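Local atomic coordinates of thioesterase domain-containing protein (Pyrococcus horikoshii, PDB entry 1IXL), a protein that is of unconfirmed function but may hydrolyse acyl-CoA thioesters, as many hot-dog-fold thioesterases do. Residues K72-F77 and K118-V123. Residues are numbered along the deposited sequence; the frame is centred on the assembly and turned at random.
Sequences KAEVRF and KFYCYV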
loop_
_atom_site.group_PDB
_atom_site.type_symbol
_atom_site.label_atom_id
_atom_site.label_comp_id
_atom_site.label_asym_id
_atom_site.label_seq_id
_atom_site.Cartn_x
_atom_site.Cartn_y
_atom_site.Cartn_z
ATOM N N LYS A 72 1.508 7.027 10.896
ATOM C CA LYS A 72 1.814 8.270 10.210
ATOM C C LYS A 72 2.333 7.968 8.820
ATOM O O LYS A 72 2.896 6.894 8.569
ATOM C CB LYS A 72 2.884 9.020 11.011
ATOM C CG LYS A 72 3.310 10.329 10.430
ATOM C CD LYS A 72 4.432 10.942 11.280
ATOM C CE LYS A 72 5.732 10.172 11.099
ATOM N NZ LYS A 72 6.924 11.023 11.384
ATOM N N ALA A 73 2.166 8.929 7.920
ATOM C CA ALA A 73 2.634 8.761 6.558
ATOM C C ALA A 73 2.949 10.113 5.942
ATOM O O ALA A 73 2.319 11.113 6.265
ATOM C CB ALA A 73 1.564 8.040 5.730
ATOM N N GLU A 74 3.953 10.139 5.085
ATOM C CA GLU A 74 4.312 11.346 4.366
ATOM C C GLU A 74 4.337 10.850 2.928
ATOM O O GLU A 74 5.013 9.864 2.621
ATOM C CB GLU A 74 5.693 11.834 4.803
ATOM C CG GLU A 74 5.728 12.192 6.294
ATOM C CD GLU A 74 7.140 12.298 6.838
ATOM O OE1 GLU A 74 8.014 11.508 6.401
ATOM O OE2 GLU A 74 7.372 13.163 7.715
ATOM N N VAL A 75 3.583 11.485 2.048
ATOM C CA VAL A 75 3.560 11.028 0.662
ATOM C C VAL A 75 3.621 12.195 -0.311
ATOM O O VAL A 75 3.230 13.322 0.014
ATOM C CB VAL A 75 2.289 10.209 0.348
ATOM C CG1 VAL A 75 2.251 8.925 1.208
ATOM C CG2 VAL A 75 1.034 11.068 0.587
ATOM N N ARG A 76 4.142 11.916 -1.495
ATOM C CA ARG A 76 4.241 12.901 -2.568
ATOM C C ARG A 76 3.595 12.233 -3.762
ATOM O O ARG A 76 3.915 11.080 -4.096
ATOM C CB ARG A 76 5.703 13.204 -2.934
ATOM C CG ARG A 76 6.472 13.967 -1.886
ATOM C CD ARG A 76 7.960 14.024 -2.215
ATOM N NE ARG A 76 8.711 14.556 -1.081
ATOM C CZ ARG A 76 8.814 15.851 -0.805
ATOM N NH1 ARG A 76 8.220 16.744 -1.594
ATOM N NH2 ARG A 76 9.494 16.252 0.265
ATOM N N PHE A 77 2.667 12.932 -4.392
ATOM C CA PHE A 77 2.009 12.391 -5.565
ATOM C C PHE A 77 2.844 12.982 -6.690
ATOM O O PHE A 77 2.902 14.189 -6.857
ATOM C CB PHE A 77 0.565 12.875 -5.612
ATOM C CG PHE A 77 -0.274 12.348 -4.476
ATOM C CD1 PHE A 77 -0.144 12.877 -3.187
ATOM C CD2 PHE A 77 -1.168 11.318 -4.686
ATOM C CE1 PHE A 77 -0.908 12.373 -2.128
ATOM C CE2 PHE A 77 -1.943 10.802 -3.627
ATOM C CZ PHE A 77 -1.801 11.339 -2.352
ATOM N N LYS A 118 6.785 7.505 2.844
ATOM C CA LYS A 118 7.319 6.801 3.995
ATOM C C LYS A 118 6.119 6.515 4.886
ATOM O O LYS A 118 5.327 7.416 5.166
ATOM C CB LYS A 118 8.317 7.662 4.762
ATOM C CG LYS A 118 9.664 7.797 4.082
ATOM C CD LYS A 118 10.758 8.116 5.101
ATOM C CE LYS A 118 12.013 8.616 4.393
ATOM N NZ LYS A 118 12.098 8.071 3.004
ATOM N N PHE A 119 5.970 5.265 5.302
ATOM C CA PHE A 119 4.856 4.870 6.155
ATOM C C PHE A 119 5.414 4.354 7.490
ATOM O O PHE A 119 6.229 3.425 7.517
ATOM C CB PHE A 119 4.024 3.792 5.450
ATOM C CG PHE A 119 3.337 4.289 4.199
ATOM C CD1 PHE A 119 4.077 4.631 3.073
ATOM C CD2 PHE A 119 1.962 4.496 4.186
ATOM C CE1 PHE A 119 3.444 5.188 1.938
ATOM C CE2 PHE A 119 1.327 5.042 3.071
ATOM C CZ PHE A 119 2.063 5.388 1.954
ATOM N N TYR A 120 4.980 4.982 8.581
ATOM C CA TYR A 120 5.423 4.638 9.934
ATOM C C TYR A 120 4.364 3.727 10.521
ATOM O O TYR A 120 3.260 4.167 10.875
ATOM C CB TYR A 120 5.608 5.917 10.769
ATOM C CG TYR A 120 6.571 6.898 10.134
ATOM C CD1 TYR A 120 6.251 7.534 8.939
ATOM C CD2 TYR A 120 7.821 7.163 10.708
ATOM C CE1 TYR A 120 7.139 8.404 8.325
ATOM C CE2 TYR A 120 8.718 8.029 10.101
ATOM C CZ TYR A 120 8.370 8.646 8.909
ATOM O OH TYR A 120 9.238 9.498 8.277
ATOM N N CYS A 121 4.729 2.449 10.609
ATOM C CA CYS A 121 3.852 1.384 11.058
ATOM C C CYS A 121 4.175 0.860 12.461
ATOM O O CYS A 121 5.342 0.829 12.878
ATOM C CB CYS A 121 3.932 0.225 10.051
ATOM S SG CYS A 121 3.957 0.760 8.287
ATOM N N TYR A 122 3.126 0.438 13.169
ATOM C CA TYR A 122 3.276 -0.071 14.529
ATOM C C TYR A 122 2.648 -1.430 14.714
ATOM O O TYR A 122 1.488 -1.629 14.376
ATOM C CB TYR A 122 2.603 0.882 15.521
ATOM C CG TYR A 122 3.300 2.205 15.632
ATOM C CD1 TYR A 122 4.401 2.366 16.481
ATOM C CD2 TYR A 122 2.888 3.289 14.867
ATOM C CE1 TYR A 122 5.078 3.583 16.565
ATOM C CE2 TYR A 122 3.549 4.504 14.931
ATOM C CZ TYR A 122 4.643 4.650 15.779
ATOM O OH TYR A 122 5.316 5.840 15.807
ATOM N N VAL A 123 3.414 -2.353 15.276
ATOM C CA VAL A 123 2.898 -3.673 15.568
ATOM C C VAL A 123 2.467 -3.573 17.033
ATOM O O VAL A 123 3.301 -3.380 17.931
ATOM C CB VAL A 123 3.997 -4.724 15.384
ATOM C CG1 VAL A 123 3.477 -6.100 15.753
ATOM C CG2 VAL A 123 4.476 -4.701 13.927
#
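K72 lies against Y120 across two antiparallel strands, and its tail is spread over one face of the tyrosine ring. K72 CB sits 4.1 Å from Y120 CB. The chain leaves with CG anti to the backbone N and then bends at chi3 (72°). That bend lays K72 CE over the ring centre, 3.4 Å from the centroid of the Y120 ring, as a CH-pi contact. K72 NZ follows over the same face, 3.8 Å from the Y120 centroid, and makes a cation-pi interaction. At the far end of the ring, Y120 OH donates a hydrogen bond to E74 OE1 (3.0 Å), arriving from above the carboxylate plane. Carboxylate and ring stand almost perpendicular, 87° apart. A lysine in place of Y120 would probably leave K72 without its aromatic seat and E74 OE1 without its hydroxyl donor. Backbone bonds pair K72 with Y120, where Y120 N to K72 O is 2.8 Å, and E74 with K118. On the other face of the sheet, A73 CB and V75 CG1 meet the F119 ring obliquely, V75 CG1 at 3.6 Å from F119 CZ. F119 also touches A55. Strand 68-77 is outermost in this chain's antiparallel sheet, which wraps the long helix 48-63 as in a hot-dog fold.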